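Cytosine deaminase (Klebsiella pneumoniae, PDB 4R85) probably catalyses the hydrolytic deamination of cytosine and 5-methylcytosine, using an iron(II) centre in an amidohydrolase barrel. Local coordinates at residues V118-P123 against E162-A167; F149-I154 against G176-Y181; K187-V192 against S218-V223. All coordinates share one frame; numbering follows the deposited sequence.

Contact 1 of 3, residues V118-P123 against E162-A167; sequences VDVTDP and ELMTRA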
ATOM      1  N   VAL A 118      16.477  -0.169 -19.773  1.00 14.12           N
ATOM      2  CA  VAL A 118      17.714  -0.936 -19.675  1.00 16.22           C
ATOM      3  C   VAL A 118      18.886   0.029 -19.662  1.00 14.22           C
ATOM      4  O   VAL A 118      18.989   0.878 -20.537  1.00 12.11           O
ATOM      5  CB  VAL A 118      17.906  -1.879 -20.877  1.00 18.23           C
ATOM      6  CG1 VAL A 118      19.167  -2.746 -20.678  1.00 15.04           C
ATOM      7  CG2 VAL A 118      16.683  -2.736 -21.069  1.00 25.71           C
ATOM      8  N   ASP A 119      19.772  -0.108 -18.678  1.00 14.73           N
ATOM      9  CA  ASP A 119      20.918   0.785 -18.547  1.00 17.90           C
ATOM     10  C   ASP A 119      21.888   0.570 -19.715  1.00 18.51           C
ATOM     11  O   ASP A 119      22.421  -0.524 -19.892  1.00 18.80           O
ATOM     12  CB  ASP A 119      21.599   0.547 -17.191  1.00 14.37           C
ATOM     13  CG  ASP A 119      22.796   1.452 -16.947  1.00 17.45           C
ATOM     14  OD1 ASP A 119      23.482   1.226 -15.923  1.00 18.31           O
ATOM     15  OD2 ASP A 119      23.059   2.380 -17.745  1.00 13.97           O
ATOM     16  N   VAL A 120      22.095   1.612 -20.520  1.00 12.64           N
ATOM     17  CA  VAL A 120      23.006   1.514 -21.663  1.00 14.71           C
ATOM     18  C   VAL A 120      24.323   2.251 -21.401  1.00 15.94           C
ATOM     19  O   VAL A 120      25.183   2.322 -22.272  1.00 17.72           O
ATOM     20  CB  VAL A 120      22.365   2.008 -22.983  1.00 18.10           C
ATOM     21  CG1 VAL A 120      21.129   1.172 -23.323  1.00 17.94           C
ATOM     22  CG2 VAL A 120      21.999   3.485 -22.896  1.00 14.56           C
ATOM     23  N   THR A 121      24.483   2.800 -20.199  1.00 14.44           N
ATOM     24  CA  THR A 121      25.803   3.266 -19.782  1.00 17.00           C
ATOM     25  C   THR A 121      26.574   2.055 -19.258  1.00 20.81           C
ATOM     26  O   THR A 121      26.942   1.961 -18.083  1.00 22.56           O
ATOM     27  CB  THR A 121      25.756   4.429 -18.771  1.00 21.02           C
ATOM     28  OG1 THR A 121      24.872   4.104 -17.692  1.00 25.40           O
ATOM     29  CG2 THR A 121      25.271   5.717 -19.464  1.00 12.42           C
ATOM     30  N   ASP A 122      26.779   1.114 -20.170  1.00 22.60           N
ATOM     31  CA  ASP A 122      27.490  -0.133 -19.916  1.00 22.25           C
ATOM     32  C   ASP A 122      28.097  -0.491 -21.265  1.00 21.39           C
ATOM     33  O   ASP A 122      27.383  -0.816 -22.211  1.00 23.85           O
ATOM     34  CB  ASP A 122      26.517  -1.217 -19.421  1.00 22.15           C
ATOM     35  CG  ASP A 122      27.218  -2.541 -19.076  1.00 28.70           C
ATOM     36  OD1 ASP A 122      28.385  -2.729 -19.473  1.00 30.25           O
ATOM     37  OD2 ASP A 122      26.598  -3.400 -18.403  1.00 29.06           O
ATOM     38  N   PRO A 123      29.427  -0.394 -21.373  1.00 28.36           N
ATOM     39  CA  PRO A 123      30.082  -0.578 -22.672  1.00 25.98           C
ATOM     40  C   PRO A 123      29.847  -1.965 -23.278  1.00 23.99           C
ATOM     41  O   PRO A 123      30.020  -2.128 -24.483  1.00 24.46           O
ATOM     42  CB  PRO A 123      31.566  -0.361 -22.346  1.00 27.39           C
ATOM     43  CG  PRO A 123      31.546   0.524 -21.142  1.00 27.91           C
ATOM     44  CD  PRO A 123      30.371   0.049 -20.333  1.00 26.91           C
ATOM     45  N   GLU A 162      27.380   7.781 -28.070  1.00 16.00           N
ATOM     46  CA  GLU A 162      27.618   6.589 -28.887  1.00 15.64           C
ATOM     47  C   GLU A 162      26.831   5.402 -28.380  1.00 15.41           C
ATOM     48  O   GLU A 162      26.322   4.608 -29.162  1.00 17.14           O
ATOM     49  CB  GLU A 162      29.097   6.158 -28.847  1.00 21.72           C
ATOM     50  CG  GLU A 162      30.064   7.048 -29.561  1.00 28.21           C
ATOM     51  CD  GLU A 162      31.450   6.417 -29.671  1.00 27.51           C
ATOM     52  OE1 GLU A 162      31.740   5.397 -28.978  1.00 21.96           O
ATOM     53  OE2 GLU A 162      32.239   6.939 -30.480  1.00 31.45           O
ATOM     54  N   LEU A 163      26.803   5.244 -27.063  1.00 15.05           N
ATOM     55  CA  LEU A 163      26.095   4.124 -26.450  1.00 14.79           C
ATOM     56  C   LEU A 163      24.587   4.222 -26.669  1.00 17.46           C
ATOM     57  O   LEU A 163      23.934   3.224 -26.967  1.00 14.49           O
ATOM     58  CB  LEU A 163      26.409   4.046 -24.958  1.00 14.45           C
ATOM     59  CG  LEU A 163      27.842   3.568 -24.691  1.00 17.07           C
ATOM     60  CD1 LEU A 163      28.232   3.866 -23.241  1.00 15.57           C
ATOM     61  CD2 LEU A 163      27.943   2.080 -24.996  1.00 16.70           C
ATOM     62  N   MET A 164      24.044   5.422 -26.527  1.00 13.88           N
ATOM     63  CA  MET A 164      22.613   5.648 -26.790  1.00 13.52           C
ATOM     64  C   MET A 164      22.283   5.309 -28.241  1.00 14.01           C
ATOM     65  O   MET A 164      21.299   4.632 -28.524  1.00 19.55           O
ATOM     66  CB  MET A 164      22.232   7.097 -26.504  1.00 16.63           C
ATOM     67  CG  MET A 164      22.142   7.429 -25.015  1.00 15.74           C
ATOM     68  SD  MET A 164      20.753   6.583 -24.236  1.00 15.70           S
ATOM     69  CE  MET A 164      19.355   7.511 -24.925  1.00 13.83           C
ATOM     70  N   THR A 165      23.128   5.777 -29.153  1.00 15.71           N
ATOM     71  CA  THR A 165      22.923   5.559 -30.585  1.00 15.03           C
ATOM     72  C   THR A 165      23.024   4.077 -30.909  1.00 17.06           C
ATOM     73  O   THR A 165      22.192   3.532 -31.635  1.00 16.32           O
ATOM     74  CB  THR A 165      23.955   6.360 -31.404  1.00 15.64           C
ATOM     75  OG1 THR A 165      23.836   7.752 -31.080  1.00 15.82           O
ATOM     76  CG2 THR A 165      23.761   6.163 -32.909  1.00 18.59           C
ATOM     77  N   ARG A 166      24.042   3.419 -30.362  1.00 18.80           N
ATOM     78  CA  ARG A 166      24.243   1.990 -30.597  1.00 16.27           C
ATOM     79  C   ARG A 166      23.050   1.192 -30.074  1.00 15.94           C
ATOM     80  O   ARG A 166      22.578   0.273 -30.733  1.00 18.79           O
ATOM     81  CB  ARG A 166      25.541   1.517 -29.930  1.00 17.36           C
ATOM     82  CG  ARG A 166      25.826   0.039 -30.102  1.00 19.98           C
ATOM     83  CD  ARG A 166      26.156  -0.305 -31.556  1.00 21.79           C
ATOM     84  NE  ARG A 166      26.042  -1.739 -31.780  1.00 34.28           N
ATOM     85  CZ  ARG A 166      25.399  -2.282 -32.805  1.00 42.11           C
ATOM     86  NH1 ARG A 166      24.827  -1.507 -33.725  1.00 42.22           N
ATOM     87  NH2 ARG A 166      25.342  -3.602 -32.921  1.00 46.00           N
ATOM     88  N   ALA A 167      22.555   1.559 -28.894  1.00 15.81           N
ATOM     89  CA  ALA A 167      21.404   0.876 -28.299  1.00 14.91           C
ATOM     90  C   ALA A 167      20.165   0.971 -29.187  1.00 20.35           C
ATOM     91  O   ALA A 167      19.416   0.002 -29.348  1.00 17.23           O
ATOM     92  CB  ALA A 167      21.100   1.457 -26.918  1.00 14.18           C
TER

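Contact 2 of 3, residues F149-I154 against G176-Y181; sequences FPQEGI and GGIPHY. With 17E (5-methylcytosine), chain G.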
ATOM      1  N   PHE A 149      18.131   3.471 -21.639  1.00 12.67           N
ATOM      2  CA  PHE A 149      18.169   4.334 -20.467  1.00 12.59           C
ATOM      3  C   PHE A 149      19.626   4.551 -20.068  1.00 12.79           C
ATOM      4  O   PHE A 149      20.307   3.601 -19.692  1.00 13.74           O
ATOM      5  CB  PHE A 149      17.408   3.653 -19.320  1.00 10.88           C
ATOM      6  CG  PHE A 149      17.561   4.336 -17.978  1.00 10.54           C
ATOM      7  CD1 PHE A 149      17.289   5.688 -17.830  1.00 13.86           C
ATOM      8  CD2 PHE A 149      17.955   3.615 -16.866  1.00 15.76           C
ATOM      9  CE1 PHE A 149      17.421   6.313 -16.597  1.00 14.37           C
ATOM     10  CE2 PHE A 149      18.088   4.226 -15.630  1.00 18.55           C
ATOM     11  CZ  PHE A 149      17.822   5.575 -15.492  1.00 14.38           C
ATOM     12  N   PRO A 150      20.118   5.793 -20.190  1.00 13.46           N
ATOM     13  CA  PRO A 150      21.523   6.078 -19.873  1.00 14.30           C
ATOM     14  C   PRO A 150      21.666   6.415 -18.388  1.00 12.79           C
ATOM     15  O   PRO A 150      21.765   7.587 -18.036  1.00 12.06           O
ATOM     16  CB  PRO A 150      21.823   7.307 -20.727  1.00 11.58           C
ATOM     17  CG  PRO A 150      20.479   8.042 -20.777  1.00 13.39           C
ATOM     18  CD  PRO A 150      19.402   6.975 -20.713  1.00 14.46           C
ATOM     19  N   GLN A 151      21.671   5.390 -17.539  1.00 13.19           N
ATOM     20  CA  GLN A 151      21.681   5.578 -16.085  1.00 16.33           C
ATOM     21  C   GLN A 151      22.711   6.583 -15.577  1.00 15.87           C
ATOM     22  O   GLN A 151      22.426   7.396 -14.692  1.00 12.16           O
ATOM     23  CB  GLN A 151      21.921   4.243 -15.386  1.00 12.20           C
ATOM     24  CG  GLN A 151      22.065   4.344 -13.877  1.00 11.09           C
ATOM     25  CD  GLN A 151      20.742   4.685 -13.210  1.00 12.77           C
ATOM     26  OE1 GLN A 151      19.960   3.798 -12.874  1.00 16.61           O
ATOM     27  NE2 GLN A 151      20.480   5.973 -13.033  1.00 14.36           N
ATOM     28  N   GLU A 152      23.923   6.523 -16.112  1.00 13.36           N
ATOM     29  CA  GLU A 152      24.964   7.396 -15.583  1.00 13.45           C
ATOM     30  C   GLU A 152      25.142   8.678 -16.397  1.00 14.69           C
ATOM     31  O   GLU A 152      26.131   9.399 -16.245  1.00 18.47           O
ATOM     32  CB  GLU A 152      26.269   6.616 -15.384  1.00 13.17           C
ATOM     33  CG  GLU A 152      26.054   5.515 -14.342  1.00 21.17           C
ATOM     34  CD  GLU A 152      27.320   4.807 -13.931  1.00 28.38           C
ATOM     35  OE1 GLU A 152      27.283   3.561 -13.812  1.00 24.31           O
ATOM     36  OE2 GLU A 152      28.339   5.494 -13.722  1.00 32.19           O
ATOM     37  N   GLY A 153      24.162   8.967 -17.245  1.00 15.63           N
ATOM     38  CA  GLY A 153      24.163  10.207 -17.995  1.00 12.99           C
ATOM     39  C   GLY A 153      24.602  10.039 -19.432  1.00 19.71           C
ATOM     40  O   GLY A 153      25.426   9.179 -19.758  1.00 21.83           O
ATOM     41  N   ILE A 154      24.029  10.861 -20.301  1.00 15.49           N
ATOM     42  CA  ILE A 154      24.442  10.934 -21.695  1.00 15.41           C
ATOM     43  C   ILE A 154      25.721  11.766 -21.840  1.00 17.33           C
ATOM     44  O   ILE A 154      26.683  11.351 -22.497  1.00 19.52           O
ATOM     45  CB  ILE A 154      23.319  11.563 -22.555  1.00 18.67           C
ATOM     46  CG1 ILE A 154      22.095  10.652 -22.539  1.00 18.76           C
ATOM     47  CG2 ILE A 154      23.800  11.810 -23.982  1.00 20.37           C
ATOM     48  CD1 ILE A 154      20.888  11.219 -23.266  1.00 17.50           C
ATOM     49  N   GLY A 176      15.593   6.869 -23.991  1.00 16.53           N
ATOM     50  CA  GLY A 176      15.515   7.303 -22.606  1.00 11.60           C
ATOM     51  C   GLY A 176      16.381   8.511 -22.294  1.00 13.55           C
ATOM     52  O   GLY A 176      16.941   9.132 -23.192  1.00 12.75           O
ATOM     53  N   GLY A 177      16.491   8.842 -21.011  1.00 11.53           N
ATOM     54  CA  GLY A 177      17.315   9.958 -20.586  1.00 13.94           C
ATOM     55  C   GLY A 177      17.273  10.143 -19.080  1.00 12.11           C
ATOM     56  O   GLY A 177      16.477   9.501 -18.399  1.00 12.78           O
ATOM     57  N   ILE A 178      18.124  11.027 -18.563  1.00 10.15           N
ATOM     58  CA  ILE A 178      18.150  11.310 -17.126  1.00 12.38           C
ATOM     59  C   ILE A 178      18.743  12.713 -16.864  1.00 10.58           C
ATOM     60  O   ILE A 178      19.740  12.869 -16.151  1.00 10.57           O
ATOM     61  CB  ILE A 178      18.892  10.160 -16.352  1.00 10.94           C
ATOM     62  CG1 ILE A 178      18.616  10.231 -14.844  1.00 13.76           C
ATOM     63  CG2 ILE A 178      20.395  10.102 -16.708  1.00 10.14           C
ATOM     64  CD1 ILE A 178      19.297   9.140 -14.037  1.00 12.09           C
ATOM     65  N   PRO A 179      18.109  13.754 -17.444  1.00 12.43           N
ATOM     66  CA  PRO A 179      18.679  15.106 -17.461  1.00  9.77           C
ATOM     67  C   PRO A 179      18.986  15.660 -16.077  1.00 10.52           C
ATOM     68  O   PRO A 179      19.972  16.383 -15.939  1.00 11.95           O
ATOM     69  CB  PRO A 179      17.583  15.949 -18.144  1.00 15.52           C
ATOM     70  CG  PRO A 179      16.333  15.131 -18.035  1.00 18.36           C
ATOM     71  CD  PRO A 179      16.815  13.710 -18.145  1.00 13.85           C
ATOM     72  N   HIS A 180      18.174  15.329 -15.070  1.00 12.33           N
ATOM     73  CA  HIS A 180      18.422  15.830 -13.715  1.00 14.48           C
ATOM     74  C   HIS A 180      19.708  15.263 -13.108  1.00 17.01           C
ATOM     75  O   HIS A 180      20.242  15.814 -12.136  1.00 18.51           O
ATOM     76  CB  HIS A 180      17.233  15.512 -12.801  1.00 15.27           C
ATOM     77  CG  HIS A 180      17.035  14.049 -12.576  1.00 13.84           C
ATOM     78  ND1 HIS A 180      16.393  13.243 -13.489  1.00 20.97           N
ATOM     79  CD2 HIS A 180      17.426  13.239 -11.563  1.00 13.76           C
ATOM     80  CE1 HIS A 180      16.391  11.998 -13.049  1.00 17.35           C
ATOM     81  NE2 HIS A 180      17.010  11.967 -11.884  1.00 12.12           N
ATOM     82  N   TYR A 181      20.216  14.169 -13.673  1.00 13.83           N
ATOM     83  CA  TYR A 181      21.437  13.542 -13.140  1.00 16.62           C
ATOM     84  C   TYR A 181      22.705  13.982 -13.874  1.00 18.99           C
ATOM     85  O   TYR A 181      23.813  13.710 -13.411  1.00 14.47           O
ATOM     86  CB  TYR A 181      21.315  12.010 -13.141  1.00 14.17           C
ATOM     87  CG  TYR A 181      22.400  11.271 -12.379  1.00 18.76           C
ATOM     88  CD1 TYR A 181      23.264  10.402 -13.039  1.00 24.03           C
ATOM     89  CD2 TYR A 181      22.554  11.431 -11.008  1.00 21.91           C
ATOM     90  CE1 TYR A 181      24.253   9.716 -12.363  1.00 25.66           C
ATOM     91  CE2 TYR A 181      23.555  10.746 -10.315  1.00 25.31           C
ATOM     92  CZ  TYR A 181      24.397   9.887 -11.002  1.00 27.42           C
ATOM     93  OH  TYR A 181      25.398   9.199 -10.344  1.00 31.16           O
TER
HETATM   94  N1  17E G 501      17.525   4.311 -11.790  1.00 12.92           N
HETATM   95  C2  17E G 501      17.009   5.530 -11.630  1.00 13.67           C
HETATM   96  O2  17E G 501      17.717   6.623 -12.063  1.00 13.81           O
HETATM   97  N3  17E G 501      15.814   5.717 -11.062  1.00 15.01           N
HETATM   98  C4  17E G 501      15.098   4.667 -10.626  1.00 19.47           C
HETATM   99  N4  17E G 501      13.823   4.879 -10.018  1.00 20.70           N
HETATM  100  C5  17E G 501      15.596   3.371 -10.773  1.00 13.49           C
HETATM  101  C6  17E G 501      16.842   3.225 -11.376  1.00 14.79           C
HETATM  102  CM5 17E G 501      14.811   2.191 -10.297  1.00 14.00           C

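Contact 3 of 3, residues K187-V192 against S218-V223; sequences KGVSSV and SRFLEV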
ATOM      1  N   LYS A 187      24.359  20.764 -19.290  1.00 13.97           N
ATOM      2  CA  LYS A 187      24.477  19.424 -19.855  1.00 11.39           C
ATOM      3  C   LYS A 187      23.174  18.644 -19.746  1.00 12.89           C
ATOM      4  O   LYS A 187      22.872  17.791 -20.583  1.00 12.72           O
ATOM      5  CB  LYS A 187      25.653  18.670 -19.222  1.00 11.59           C
ATOM      6  CG  LYS A 187      26.979  19.174 -19.771  1.00 12.13           C
ATOM      7  CD  LYS A 187      28.174  18.409 -19.250  1.00 18.76           C
ATOM      8  CE  LYS A 187      29.443  19.085 -19.747  1.00 26.74           C
ATOM      9  NZ  LYS A 187      30.657  18.254 -19.534  1.00 29.20           N
ATOM     10  N   GLY A 188      22.394  18.941 -18.713  1.00 13.35           N
ATOM     11  CA  GLY A 188      21.055  18.393 -18.611  1.00 11.56           C
ATOM     12  C   GLY A 188      20.236  18.836 -19.816  1.00 14.32           C
ATOM     13  O   GLY A 188      19.547  18.037 -20.445  1.00 11.94           O
ATOM     14  N   VAL A 189      20.337  20.113 -20.161  1.00 11.25           N
ATOM     15  CA  VAL A 189      19.564  20.641 -21.286  1.00 15.06           C
ATOM     16  C   VAL A 189      20.043  20.053 -22.612  1.00 13.72           C
ATOM     17  O   VAL A 189      19.229  19.623 -23.432  1.00 11.29           O
ATOM     18  CB  VAL A 189      19.577  22.183 -21.318  1.00 14.17           C
ATOM     19  CG1 VAL A 189      19.039  22.717 -22.644  1.00 11.97           C
ATOM     20  CG2 VAL A 189      18.785  22.740 -20.134  1.00 12.87           C
ATOM     21  N   SER A 190      21.355  20.018 -22.820  1.00 11.78           N
ATOM     22  CA  SER A 190      21.891  19.465 -24.059  1.00 14.26           C
ATOM     23  C   SER A 190      21.539  17.986 -24.194  1.00 14.17           C
ATOM     24  O   SER A 190      21.324  17.499 -25.309  1.00 12.99           O
ATOM     25  CB  SER A 190      23.401  19.689 -24.185  1.00 17.15           C
ATOM     26  OG  SER A 190      24.114  18.911 -23.238  1.00 19.03           O
ATOM     27  N   SER A 191      21.456  17.273 -23.067  1.00 12.01           N
ATOM     28  CA  SER A 191      21.080  15.856 -23.134  1.00 11.10           C
ATOM     29  C   SER A 191      19.667  15.687 -23.704  1.00 15.07           C
ATOM     30  O   SER A 191      19.408  14.767 -24.485  1.00 11.71           O
ATOM     31  CB  SER A 191      21.223  15.154 -21.776  1.00 11.82           C
ATOM     32  OG  SER A 191      20.170  15.482 -20.881  1.00 13.54           O
ATOM     33  N   VAL A 192      18.756  16.578 -23.321  1.00 13.45           N
ATOM     34  CA  VAL A 192      17.385  16.482 -23.829  1.00 10.62           C
ATOM     35  C   VAL A 192      17.350  16.792 -25.325  1.00 11.04           C
ATOM     36  O   VAL A 192      16.661  16.101 -26.088  1.00 12.88           O
ATOM     37  CB  VAL A 192      16.400  17.377 -23.044  1.00 10.33           C
ATOM     38  CG1 VAL A 192      15.021  17.373 -23.709  1.00 11.26           C
ATOM     39  CG2 VAL A 192      16.307  16.918 -21.577  1.00 10.38           C
ATOM     40  N   SER A 218      14.823  21.630 -10.218  1.00  9.16           N
ATOM     41  CA  SER A 218      15.028  20.647 -11.267  1.00  9.18           C
ATOM     42  C   SER A 218      13.870  20.775 -12.258  1.00 12.97           C
ATOM     43  O   SER A 218      12.770  20.273 -12.014  1.00 11.92           O
ATOM     44  CB  SER A 218      15.102  19.230 -10.687  1.00 15.14           C
ATOM     45  OG  SER A 218      15.567  18.314 -11.665  1.00 11.67           O
ATOM     46  N   ARG A 219      14.113  21.471 -13.364  1.00  9.78           N
ATOM     47  CA  ARG A 219      13.026  21.807 -14.283  1.00 15.78           C
ATOM     48  C   ARG A 219      13.309  21.345 -15.713  1.00 14.59           C
ATOM     49  O   ARG A 219      13.083  22.076 -16.674  1.00 13.58           O
ATOM     50  CB  ARG A 219      12.767  23.319 -14.251  1.00 13.01           C
ATOM     51  CG  ARG A 219      12.228  23.835 -12.914  1.00 15.11           C
ATOM     52  CD  ARG A 219      12.137  25.365 -12.900  1.00 18.35           C
ATOM     53  NE  ARG A 219      11.562  25.869 -11.654  1.00 17.98           N
ATOM     54  CZ  ARG A 219      11.154  27.124 -11.471  1.00 17.59           C
ATOM     55  NH1 ARG A 219      10.657  27.503 -10.297  1.00 18.12           N
ATOM     56  NH2 ARG A 219      11.264  28.004 -12.456  1.00 17.76           N
ATOM     57  N   PHE A 220      13.807  20.127 -15.865  1.00 10.75           N
ATOM     58  CA  PHE A 220      14.051  19.613 -17.204  1.00 11.52           C
ATOM     59  C   PHE A 220      12.761  19.220 -17.917  1.00 11.71           C
ATOM     60  O   PHE A 220      12.724  19.126 -19.138  1.00 10.01           O
ATOM     61  CB  PHE A 220      15.090  18.489 -17.146  1.00 12.20           C
ATOM     62  CG  PHE A 220      16.408  18.975 -16.639  1.00 12.81           C
ATOM     63  CD1 PHE A 220      16.737  18.867 -15.295  1.00 12.39           C
ATOM     64  CD2 PHE A 220      17.277  19.648 -17.486  1.00 10.82           C
ATOM     65  CE1 PHE A 220      17.943  19.368 -14.824  1.00 13.68           C
ATOM     66  CE2 PHE A 220      18.485  20.146 -17.016  1.00 10.78           C
ATOM     67  CZ  PHE A 220      18.809  20.011 -15.680  1.00 12.18           C
ATOM     68  N   LEU A 221      11.698  19.018 -17.141  1.00  9.00           N
ATOM     69  CA  LEU A 221      10.386  18.740 -17.710  1.00 10.70           C
ATOM     70  C   LEU A 221       9.975  19.795 -18.746  1.00 11.60           C
ATOM     71  O   LEU A 221       9.475  19.442 -19.818  1.00 11.41           O
ATOM     72  CB  LEU A 221       9.331  18.650 -16.597  1.00 10.18           C
ATOM     73  CG  LEU A 221       7.908  18.425 -17.111  1.00 12.35           C
ATOM     74  CD1 LEU A 221       7.825  17.124 -17.920  1.00 13.32           C
ATOM     75  CD2 LEU A 221       6.943  18.382 -15.927  1.00 11.46           C
ATOM     76  N   GLU A 222      10.190  21.078 -18.446  1.00 11.26           N
ATOM     77  CA  GLU A 222       9.826  22.136 -19.404  1.00 14.23           C
ATOM     78  C   GLU A 222      10.596  22.007 -20.717  1.00 14.71           C
ATOM     79  O   GLU A 222      10.061  22.288 -21.781  1.00 11.21           O
ATOM     80  CB  GLU A 222      10.006  23.543 -18.817  1.00 11.12           C
ATOM     81  CG  GLU A 222      11.474  23.958 -18.582  1.00 16.94           C
ATOM     82  CD  GLU A 222      11.623  25.372 -18.019  1.00 23.66           C
ATOM     83  OE1 GLU A 222      12.657  26.029 -18.305  1.00 20.16           O
ATOM     84  OE2 GLU A 222      10.722  25.816 -17.271  1.00 18.93           O
ATOM     85  N   VAL A 223      11.856  21.583 -20.642  1.00 11.26           N
ATOM     86  CA  VAL A 223      12.662  21.439 -21.852  1.00 10.11           C
ATOM     87  C   VAL A 223      12.134  20.288 -22.697  1.00 10.14           C
ATOM     88  O   VAL A 223      12.003  20.402 -23.913  1.00 12.51           O
ATOM     89  CB  VAL A 223      14.152  21.187 -21.521  1.00 14.14           C
ATOM     90  CG1 VAL A 223      14.972  21.106 -22.810  1.00 15.93           C
ATOM     91  CG2 VAL A 223      14.671  22.291 -20.628  1.00 14.28           C
TER

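Contact 1 of 3, residues V118-P123 against E162-A167
Leu163 of helix 160-170 lies against the backbone of Val120, just past the end of strand 111-119. Its CB is 3.4 Å from Val120 O, a plain van der Waals contact. CG stays close to the same oxygen. CD1 remains near Val120 O at 3.6 Å and also reaches Thr121 CA. CD2 too stays near Val120 O, at 3.9 Å, and lies 4.1 Å from both Asp122 O and Pro123 CA. The two methyls of Val120 divide the helix surface: CG1 packs on Ala167 CB at 3.6 Å, while CG2 meets Met164 SD, also at 3.6 Å. Met164 bends at chi2 (-68°), which brings SD to the methyl; the two side chains cross at about a right angle.

Within the loop, Asp119 OD2 takes two bonds. It forms an Asx turn with Thr121 N (2.9 Å), which comes from above the carboxylate plane. It also takes Thr121 OG1 on its syn lone pair. Outside the loop, Lys87 forms a salt bridge with OD1, and Thr121 OG1 also bonds Glu152 N. This is a strand-end loop of the beta/alpha barrel seated on the helix that follows the neighbouring strand. No hydrogen bond joins the two segments, so their contact rests on van der Waals packing, part of it against the Val120 carbonyl. The Asx turn at Asp119 probably helps fix the loop.

Contact 2 of 3, residues F149-I154 against G176-Y181
Gln151 and Ile178 both extend CG or CG1 opposite their own backbone N, and the two side chains meet beside the bound 5-methylcytosine. Gln151 (chi1 175°) then bends at chi2 (70°), which turns its amide to the ligand. Ile178 stays extended, and its CD1 ends 3.5 Å from Gln151 NE2. The amide makes a paired, nearly straight set of bonds with the base. N1 donates to Gln151 OE1 at 2.7 Å (172°), and Gln151 NE2 donates to O2 at 3.0 Å.

Phe149 lies beside them. Its CZ lies 3.6 Å from ligand O2, which meets the ring at its edge. Gly177 O is also at the edge, near CE1. Gln151 N sits over the centre of one face. The ring also stacks with His209 and meets His58 steeply; both histidines belong to the iron site. Ile178 CG2 rests 3.2 Å from Pro150 O, the oxygen that closes the type I turn from Pro150 to Gly153. Pro150 CD packs on Gly177 N at 3.5 Å. Farther out, Tyr181 CD1 approaches Gln151 O at 3.5 Å, and its edge faces Glu152 CA.

These are two adjacent loops that follow barrel strands 143-149 and 174-175, in the place where an amidohydrolase carries its active site. The base is also hydrogen-bonded to Glu212 and Asp308. Gln151 matches one donor and one acceptor on the N1-O2 side of the base, away from the C4 amino group that a cytosine deaminase removes. The contact therefore probably reads and orients the pyrimidine, with apolar neighbours limiting how the amide can move.

Contact 3 of 3, residues K187-V192 against S218-V223
Gly188 O accepts Ser191 OG at 2.7 Å, and the ring of Phe220 packs on the CA of the same glycine. The hydroxyl arrives with a C=O...donor angle of 125° and is tilted 28° from the carbonyl plane. Val192 N adds a weak helical bond to the same oxygen. Phe220 CE2 comes to 3.5 Å from Gly188 CA and 3.6 Å from Val189 N. Both approach the ring obliquely. With no side chain at Gly188, the ring can sit directly on the helix backbone. Phe220 has CG anti to its carbonyl carbon (chi1 -62°), which sends the ring across to helix 185-202.

The two helices, 185-202 and 220-231, are successive outer helices of the beta/alpha barrel, with strand 205-209 between them in the chain. Valines of both helices add to the seam. Val189 CG2 touches Phe220 CE2 at 4.1 Å and Val223 CG2 at 4.2 Å, crossing both side chains at about a right angle. One turn on, Val192 CG1 meets Val223 CG1 at 3.8 Å. The start of helix 220-231 is held by Asp211, whose carboxylate accepts from Phe220 N and Leu221 N. Pro179 packs against Phe220 from the adjoining loop.

All three contacts lie in the one amidohydrolase barrel and follow its strand order. Contacts 1 and 2 interlock along the chain, because their segments alternate, and contact 3 comes after both. Contact 2 has its centre about 11 Å from each of the others. The centres of contacts 1 and 3 are about 19 Å apart, and their nearest atoms about 7 Å. Strands 111-119 and 143-149 pair in parallel. The pairing continues past the strand end, where Val120 N probably bonds Phe149 O at 2.8 Å. Pro179 and His180 join contact 2 to contact 3. The ligand-binding loops thus pack on helices 160-170 and 185-202, with helix 220-231 next in line.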